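Local coordinates for protein beta-L-arabinobiosidase (Bacteroides thetaiotaomicron, PDB 5MQR) that probably hydrolyses arabinose-containing linkages of plant pectin, and may also have sialidase activity, at residues A[681-693]-A[726-738]. Numbering follows the deposited sequence.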
ATOM      1  N   LYS A 681      -4.337  25.876  18.498  1.00 23.36           N
ATOM      2  CA  LYS A 681      -4.591  27.250  18.937  1.00 23.53           C
ATOM      3  C   LYS A 681      -4.224  27.467  20.385  1.00 24.15           C
ATOM      4  O   LYS A 681      -3.967  28.608  20.796  1.00 24.39           O
ATOM      5  CB  LYS A 681      -6.061  27.631  18.761  1.00 23.39           C
ATOM      6  CG  LYS A 681      -6.528  27.756  17.313  1.00 22.95           C
ATOM      7  CD  LYS A 681      -8.048  27.927  17.253  1.00 23.19           C
ATOM      8  CE  LYS A 681      -8.539  28.267  15.849  1.00 22.86           C
ATOM      9  NZ  LYS A 681      -8.182  29.657  15.445  1.00 23.10           N
ATOM     10  N   HIS A 682      -4.208  26.376  21.164  1.00 24.31           N
ATOM     11  CA  HIS A 682      -4.008  26.447  22.604  1.00 24.70           C
ATOM     12  C   HIS A 682      -2.559  26.379  23.050  1.00 25.49           C
ATOM     13  O   HIS A 682      -2.273  26.539  24.235  1.00 26.05           O
ATOM     14  CB  HIS A 682      -4.867  25.403  23.316  1.00 24.59           C
ATOM     15  CG  HIS A 682      -6.324  25.666  23.171  1.00 24.00           C
ATOM     16  ND1 HIS A 682      -7.021  26.454  24.058  1.00 24.25           N
ATOM     17  CD2 HIS A 682      -7.200  25.309  22.205  1.00 23.27           C
ATOM     18  CE1 HIS A 682      -8.278  26.543  23.661  1.00 24.31           C
ATOM     19  NE2 HIS A 682      -8.407  25.870  22.531  1.00 23.28           N
ATOM     20  N   ILE A 683      -1.643  26.205  22.114  1.00 25.47           N
ATOM     21  CA  ILE A 683      -0.241  26.342  22.440  1.00 26.31           C
ATOM     22  C   ILE A 683       0.038  27.834  22.613  1.00 27.63           C
ATOM     23  O   ILE A 683      -0.169  28.622  21.673  1.00 28.15           O
ATOM     24  CB  ILE A 683       0.624  25.724  21.345  1.00 25.81           C
ATOM     25  CG1 ILE A 683       0.311  24.221  21.267  1.00 25.70           C
ATOM     26  CG2 ILE A 683       2.102  25.981  21.633  1.00 26.13           C
ATOM     27  CD1 ILE A 683       0.801  23.548  20.007  1.00 25.28           C
ATOM     28  N   LYS A 684       0.502  28.214  23.798  1.00 28.82           N
ATOM     29  CA  LYS A 684       0.717  29.623  24.150  1.00 30.77           C
ATOM     30  C   LYS A 684       2.157  29.902  24.569  1.00 31.52           C
ATOM     31  O   LYS A 684       2.698  29.174  25.380  1.00 30.93           O
ATOM     32  CB  LYS A 684      -0.194  29.940  25.320  1.00 32.30           C
ATOM     33  CG  LYS A 684      -0.312  31.410  25.698  1.00 34.10           C
ATOM     34  CD  LYS A 684      -1.367  31.533  26.793  1.00 36.14           C
ATOM     35  CE  LYS A 684      -1.466  32.939  27.352  1.00 37.78           C
ATOM     36  NZ  LYS A 684      -1.763  33.869  26.241  1.00 38.80           N
ATOM     37  N   GLU A 685       2.776  30.958  24.046  1.00 32.82           N
ATOM     38  CA  GLU A 685       4.122  31.339  24.517  1.00 34.92           C
ATOM     39  C   GLU A 685       3.999  31.947  25.910  1.00 34.13           C
ATOM     40  O   GLU A 685       3.043  32.659  26.181  1.00 33.78           O
ATOM     41  CB  GLU A 685       4.843  32.280  23.532  1.00 38.06           C
ATOM     42  CG  GLU A 685       5.085  31.595  22.184  1.00 40.70           C
ATOM     43  CD  GLU A 685       5.894  32.368  21.134  1.00 44.08           C
ATOM     44  OE1 GLU A 685       6.154  33.598  21.269  1.00 46.30           O
ATOM     45  OE2 GLU A 685       6.250  31.696  20.120  1.00 47.21           O
ATOM     46  N   THR A 686       4.909  31.582  26.814  1.00 33.63           N
ATOM     47  CA  THR A 686       5.004  32.209  28.143  1.00 33.26           C
ATOM     48  C   THR A 686       6.466  32.449  28.461  1.00 33.87           C
ATOM     49  O   THR A 686       7.322  31.845  27.851  1.00 34.06           O
ATOM     50  CB  THR A 686       4.358  31.368  29.285  1.00 32.78           C
ATOM     51  OG1 THR A 686       5.305  30.453  29.862  1.00 32.36           O
ATOM     52  CG2 THR A 686       3.122  30.607  28.821  1.00 31.93           C
ATOM     53  N   PRO A 687       6.771  33.309  29.438  1.00 34.50           N
ATOM     54  CA  PRO A 687       8.203  33.490  29.763  1.00 35.48           C
ATOM     55  C   PRO A 687       8.935  32.223  30.246  1.00 35.40           C
ATOM     56  O   PRO A 687      10.159  32.201  30.184  1.00 36.21           O
ATOM     57  CB  PRO A 687       8.205  34.581  30.847  1.00 36.17           C
ATOM     58  CG  PRO A 687       6.860  35.256  30.744  1.00 36.46           C
ATOM     59  CD  PRO A 687       5.903  34.226  30.192  1.00 35.37           C
ATOM     60  N   VAL A 688       8.210  31.186  30.682  1.00 34.15           N
ATOM     61  CA  VAL A 688       8.842  29.913  31.057  1.00 33.80           C
ATOM     62  C   VAL A 688       8.706  28.786  30.025  1.00 32.51           C
ATOM     63  O   VAL A 688       8.994  27.637  30.317  1.00 32.94           O
ATOM     64  CB  VAL A 688       8.341  29.441  32.430  1.00 34.60           C
ATOM     65  CG1 VAL A 688       8.739  30.473  33.480  1.00 35.28           C
ATOM     66  CG2 VAL A 688       6.828  29.184  32.428  1.00 33.88           C
ATOM     67  N   GLY A 689       8.308  29.120  28.806  1.00 31.49           N
ATOM     68  CA  GLY A 689       8.079  28.128  27.762  1.00 30.00           C
ATOM     69  C   GLY A 689       6.597  27.970  27.468  1.00 28.78           C
ATOM     70  O   GLY A 689       5.758  28.674  28.018  1.00 27.87           O
ATOM     71  N   TYR A 690       6.289  27.028  26.585  1.00 27.48           N
ATOM     72  CA  TYR A 690       4.927  26.831  26.129  1.00 26.25           C
ATOM     73  C   TYR A 690       3.999  26.387  27.247  1.00 25.61           C
ATOM     74  O   TYR A 690       4.395  25.607  28.117  1.00 25.36           O
ATOM     75  CB  TYR A 690       4.862  25.812  24.996  1.00 26.08           C
ATOM     76  CG  TYR A 690       5.560  26.196  23.696  1.00 25.88           C
ATOM     77  CD1 TYR A 690       5.106  27.277  22.920  1.00 26.09           C
ATOM     78  CD2 TYR A 690       6.617  25.434  23.198  1.00 25.91           C
ATOM     79  CE1 TYR A 690       5.695  27.587  21.701  1.00 25.81           C
ATOM     80  CE2 TYR A 690       7.235  25.762  21.988  1.00 26.17           C
ATOM     81  CZ  TYR A 690       6.764  26.839  21.249  1.00 26.18           C
ATOM     82  OH  TYR A 690       7.359  27.163  20.058  1.00 26.94           O
ATOM     83  N   GLY A 691       2.785  26.942  27.212  1.00 24.92           N
ATOM     84  CA  GLY A 691       1.675  26.545  28.056  1.00 24.99           C
ATOM     85  C   GLY A 691       0.564  26.040  27.159  1.00 24.34           C
ATOM     86  O   GLY A 691       0.625  26.254  25.939  1.00 24.10           O
HETATM   87  N   MSE A 692      -0.417  25.349  27.754  1.00 24.14           N
HETATM   88  CA  MSE A 692      -1.633  24.913  27.055  1.00 24.02           C
HETATM   89  C   MSE A 692      -2.867  25.404  27.775  1.00 24.21           C
HETATM   90  O   MSE A 692      -3.154  25.004  28.918  1.00 24.54           O
HETATM   91  CB  MSE A 692      -1.693  23.400  26.831  1.00 24.26           C
HETATM   92  CG  MSE A 692      -2.985  22.981  26.147  1.00 24.16           C
HETATM   93 SE   MSE A 692      -2.770  21.246  25.235  1.00 25.41          SE
HETATM   94  CE  MSE A 692      -1.889  21.793  23.547  1.00 24.70           C
ATOM     95  N   THR A 693      -3.629  26.246  27.075  1.00 23.87           N
ATOM     96  CA  THR A 693      -4.882  26.782  27.559  1.00 24.06           C
ATOM     97  C   THR A 693      -6.068  25.820  27.381  1.00 23.86           C
ATOM     98  O   THR A 693      -5.979  24.798  26.668  1.00 23.24           O
ATOM     99  CB  THR A 693      -5.206  28.098  26.826  1.00 24.34           C
ATOM    100  OG1 THR A 693      -5.145  27.873  25.416  1.00 24.00           O
ATOM    101  CG2 THR A 693      -4.194  29.195  27.189  1.00 24.76           C
ATOM    102  N   LYS A 726       8.818  19.094  21.795  1.00 25.91           N
ATOM    103  CA  LYS A 726       9.080  20.323  22.559  1.00 26.63           C
ATOM    104  C   LYS A 726       7.821  20.963  23.143  1.00 25.93           C
ATOM    105  O   LYS A 726       7.887  21.515  24.226  1.00 26.31           O
ATOM    106  CB  LYS A 726       9.901  21.350  21.763  1.00 27.66           C
ATOM    107  CG  LYS A 726       9.130  22.044  20.651  1.00 28.18           C
ATOM    108  CD  LYS A 726      10.014  23.019  19.879  1.00 28.95           C
ATOM    109  CE  LYS A 726       9.178  23.727  18.821  1.00 28.95           C
ATOM    110  NZ  LYS A 726       9.984  24.538  17.884  1.00 28.98           N
ATOM    111  N   TYR A 727       6.684  20.851  22.455  1.00 24.88           N
ATOM    112  CA  TYR A 727       5.417  21.466  22.897  1.00 24.91           C
ATOM    113  C   TYR A 727       4.942  20.880  24.221  1.00 24.86           C
ATOM    114  O   TYR A 727       4.789  21.599  25.230  1.00 25.01           O
ATOM    115  CB  TYR A 727       4.298  21.356  21.812  1.00 24.19           C
ATOM    116  CG  TYR A 727       4.732  22.009  20.515  1.00 23.85           C
ATOM    117  CD1 TYR A 727       4.866  23.399  20.424  1.00 23.95           C
ATOM    118  CD2 TYR A 727       5.099  21.235  19.418  1.00 23.66           C
ATOM    119  CE1 TYR A 727       5.306  24.005  19.253  1.00 24.50           C
ATOM    120  CE2 TYR A 727       5.573  21.823  18.250  1.00 23.74           C
ATOM    121  CZ  TYR A 727       5.671  23.208  18.174  1.00 24.07           C
ATOM    122  OH  TYR A 727       6.114  23.787  17.037  1.00 24.32           O
ATOM    123  N   LEU A 728       4.714  19.575  24.214  1.00 24.55           N
ATOM    124  CA  LEU A 728       4.230  18.891  25.396  1.00 24.93           C
ATOM    125  C   LEU A 728       5.283  18.828  26.544  1.00 25.60           C
ATOM    126  O   LEU A 728       4.926  18.905  27.725  1.00 25.45           O
ATOM    127  CB  LEU A 728       3.714  17.510  25.027  1.00 24.46           C
ATOM    128  CG  LEU A 728       2.937  16.805  26.140  1.00 24.45           C
ATOM    129  CD1 LEU A 728       1.827  17.664  26.757  1.00 24.33           C
ATOM    130  CD2 LEU A 728       2.377  15.529  25.537  1.00 24.32           C
ATOM    131  N   ASP A 729       6.566  18.729  26.201  1.00 25.99           N
ATOM    132  CA  ASP A 729       7.628  18.815  27.215  1.00 27.10           C
ATOM    133  C   ASP A 729       7.466  20.103  28.052  1.00 26.76           C
ATOM    134  O   ASP A 729       7.441  20.070  29.271  1.00 26.57           O
ATOM    135  CB  ASP A 729       9.012  18.858  26.562  1.00 28.09           C
ATOM    136  CG  ASP A 729       9.537  17.503  26.088  1.00 28.17           C
ATOM    137  OD1 ASP A 729       8.963  16.411  26.291  1.00 28.18           O
ATOM    138  OD2 ASP A 729      10.612  17.581  25.479  1.00 29.64           O
ATOM    139  N   GLN A 730       7.340  21.222  27.346  1.00 26.47           N
ATOM    140  CA  GLN A 730       7.228  22.548  27.941  1.00 26.79           C
ATOM    141  C   GLN A 730       5.900  22.782  28.656  1.00 26.35           C
ATOM    142  O   GLN A 730       5.889  23.327  29.764  1.00 26.70           O
ATOM    143  CB  GLN A 730       7.496  23.634  26.882  1.00 26.82           C
ATOM    144  CG  GLN A 730       8.968  23.679  26.474  1.00 27.40           C
ATOM    145  CD  GLN A 730       9.314  24.765  25.475  1.00 27.73           C
ATOM    146  OE1 GLN A 730       8.785  25.895  25.529  1.00 29.13           O
ATOM    147  NE2 GLN A 730      10.210  24.441  24.557  1.00 27.28           N
ATOM    148  N   ILE A 731       4.799  22.353  28.031  1.00 25.76           N
ATOM    149  CA  ILE A 731       3.459  22.447  28.619  1.00 25.56           C
ATOM    150  C   ILE A 731       3.404  21.819  29.998  1.00 26.04           C
ATOM    151  O   ILE A 731       2.873  22.421  30.922  1.00 27.20           O
ATOM    152  CB  ILE A 731       2.379  21.810  27.715  1.00 24.89           C
ATOM    153  CG1 ILE A 731       2.101  22.715  26.510  1.00 24.72           C
ATOM    154  CG2 ILE A 731       1.075  21.574  28.464  1.00 24.69           C
ATOM    155  CD1 ILE A 731       1.544  21.957  25.310  1.00 24.27           C
ATOM    156  N   ILE A 732       3.921  20.605  30.108  1.00 25.95           N
ATOM    157  CA  ILE A 732       4.033  19.906  31.376  1.00 26.61           C
ATOM    158  C   ILE A 732       4.994  20.639  32.321  1.00 27.33           C
ATOM    159  O   ILE A 732       4.624  20.919  33.470  1.00 27.60           O
ATOM    160  CB  ILE A 732       4.444  18.423  31.166  1.00 26.81           C
ATOM    161  CG1 ILE A 732       3.280  17.675  30.513  1.00 26.56           C
ATOM    162  CG2 ILE A 732       4.832  17.737  32.481  1.00 27.31           C
ATOM    163  CD1 ILE A 732       3.665  16.335  29.956  1.00 26.59           C
ATOM    164  N   HIS A 733       6.201  20.968  31.864  1.00 27.55           N
ATOM    165  CA  HIS A 733       7.149  21.650  32.758  1.00 28.51           C
ATOM    166  C   HIS A 733       6.601  22.995  33.237  1.00 28.17           C
ATOM    167  O   HIS A 733       6.821  23.368  34.369  1.00 28.62           O
ATOM    168  CB  HIS A 733       8.538  21.797  32.131  1.00 29.45           C
ATOM    169  CG  HIS A 733       9.291  20.500  32.023  1.00 30.43           C
ATOM    170  ND1 HIS A 733      10.396  20.343  31.207  1.00 30.78           N
ATOM    171  CD2 HIS A 733       9.074  19.290  32.596  1.00 30.34           C
ATOM    172  CE1 HIS A 733      10.830  19.096  31.290  1.00 30.84           C
ATOM    173  NE2 HIS A 733      10.050  18.442  32.131  1.00 31.07           N
ATOM    174  N   THR A 734       5.837  23.681  32.396  1.00 27.77           N
ATOM    175  CA  THR A 734       5.208  24.942  32.775  1.00 27.95           C
ATOM    176  C   THR A 734       4.243  24.764  33.970  1.00 27.87           C
ATOM    177  O   THR A 734       4.282  25.555  34.911  1.00 28.02           O
ATOM    178  CB  THR A 734       4.482  25.545  31.564  1.00 27.88           C
ATOM    179  OG1 THR A 734       5.451  25.963  30.592  1.00 28.36           O
ATOM    180  CG2 THR A 734       3.616  26.714  31.963  1.00 28.41           C
ATOM    181  N   TRP A 735       3.402  23.723  33.927  1.00 27.03           N
ATOM    182  CA  TRP A 735       2.513  23.407  35.048  1.00 26.96           C
ATOM    183  C   TRP A 735       3.284  23.107  36.325  1.00 27.65           C
ATOM    184  O   TRP A 735       2.886  23.588  37.389  1.00 28.32           O
ATOM    185  CB  TRP A 735       1.551  22.238  34.746  1.00 26.09           C
ATOM    186  CG  TRP A 735       0.329  22.633  34.029  1.00 25.25           C
ATOM    187  CD1 TRP A 735      -0.013  22.295  32.756  1.00 24.68           C
ATOM    188  CD2 TRP A 735      -0.725  23.463  34.523  1.00 25.38           C
ATOM    189  NE1 TRP A 735      -1.217  22.855  32.425  1.00 24.41           N
ATOM    190  CE2 TRP A 735      -1.671  23.594  33.488  1.00 25.04           C
ATOM    191  CE3 TRP A 735      -0.963  24.106  35.734  1.00 25.95           C
ATOM    192  CZ2 TRP A 735      -2.846  24.333  33.640  1.00 25.06           C
ATOM    193  CZ3 TRP A 735      -2.122  24.850  35.879  1.00 25.98           C
ATOM    194  CH2 TRP A 735      -3.054  24.939  34.846  1.00 25.67           C
ATOM    195  N   TYR A 736       4.369  22.339  36.228  1.00 27.69           N
ATOM    196  CA  TYR A 736       5.040  21.819  37.441  1.00 28.76           C
ATOM    197  C   TYR A 736       6.219  22.656  37.938  1.00 29.84           C
ATOM    198  O   TYR A 736       6.596  22.558  39.109  1.00 30.93           O
ATOM    199  CB  TYR A 736       5.461  20.362  37.249  1.00 28.21           C
ATOM    200  CG  TYR A 736       4.277  19.425  37.241  1.00 27.65           C
ATOM    201  CD1 TYR A 736       3.606  19.123  36.058  1.00 26.88           C
ATOM    202  CD2 TYR A 736       3.813  18.845  38.422  1.00 27.94           C
ATOM    203  CE1 TYR A 736       2.504  18.269  36.049  1.00 26.73           C
ATOM    204  CE2 TYR A 736       2.711  17.997  38.422  1.00 27.56           C
ATOM    205  CZ  TYR A 736       2.067  17.701  37.233  1.00 26.90           C
ATOM    206  OH  TYR A 736       0.987  16.867  37.226  1.00 26.25           O
ATOM    207  N   ARG A 737       6.807  23.457  37.054  1.00 30.29           N
ATOM    208  CA  ARG A 737       7.985  24.251  37.394  1.00 31.51           C
ATOM    209  C   ARG A 737       7.886  25.709  36.972  1.00 31.99           C
ATOM    210  O   ARG A 737       8.840  26.455  37.123  1.00 32.14           O
ATOM    211  CB  ARG A 737       9.209  23.611  36.751  1.00 31.40           C
ATOM    212  CG  ARG A 737       9.491  22.221  37.297  1.00 31.54           C
ATOM    213  CD  ARG A 737      10.245  21.375  36.313  1.00 31.25           C
ATOM    214  NE  ARG A 737      10.309  19.988  36.761  1.00 31.59           N
ATOM    215  CZ  ARG A 737      11.066  19.041  36.209  1.00 31.25           C
ATOM    216  NH1 ARG A 737      11.830  19.307  35.160  1.00 30.78           N
ATOM    217  NH2 ARG A 737      11.056  17.815  36.718  1.00 31.36           N
ATOM    218  N   GLY A 738       6.730  26.138  36.488  1.00 32.44           N
ATOM    219  CA  GLY A 738       6.628  27.452  35.879  1.00 33.51           C
ATOM    220  C   GLY A 738       6.280  28.568  36.833  1.00 34.32           C
ATOM    221  O   GLY A 738       6.075  29.677  36.385  1.00 34.96           O
TER
HETATM  222  O   HOH W   1       8.106  25.149  30.557  1.00 40.02           O
HETATM  223  O   HOH W   2       9.992  26.600  20.018  1.00 36.70           O
HETATM  224  O   HOH W   3       0.903  24.504  30.581  1.00 22.77           O
HETATM  225  O   HOH W   4      -2.690  22.572  30.062  1.00 22.87           O
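Tyr690, just ahead of strand 691-692 in a beta hairpin, meets helix 726-737 along the whole length of its side chain, combining ring packing, an amide contact and a water bridge in one residue. With CG anti to the carbonyl carbon (chi1 -65°), the side chain lies alongside that of Tyr727, the two pointing the same way. Its CB rests 3.9 Å from Gln730 CB. Farther out, CD2 comes within 3.2 Å of Gln730 OE1, the ring and amide planes being inclined at a small angle. CE2 and CZ then pass Tyr727, whose CD1 sits over one face of the Tyr690 ring, 3.7 Å from CE2; the two ring planes meet obliquely, at 43°. At the tip, OH shares a water with Lys726 NZ.

The backbone of Tyr690 is held too. Its N-H reaches Gln730 OE1 at 2.9 Å, the donor tilted 17° from the carbonyl plane, while its carbonyl O has Thr734 OG1 2.7 Å away. Beyond the polar patch, Met692 CB, of a selenomethionine, packs on Ile731 CG2 at 3.7 Å, and Ile683 CG2 on Tyr727 CD1 at 4.0 Å. Another water links Met692 N to Ile731 O.

The hairpin packs among helices 647-657, 712-719 and 726-737. Helix side chains meet both backbone polar groups of one loop residue, which would fix the hairpin's position on helix 726-737.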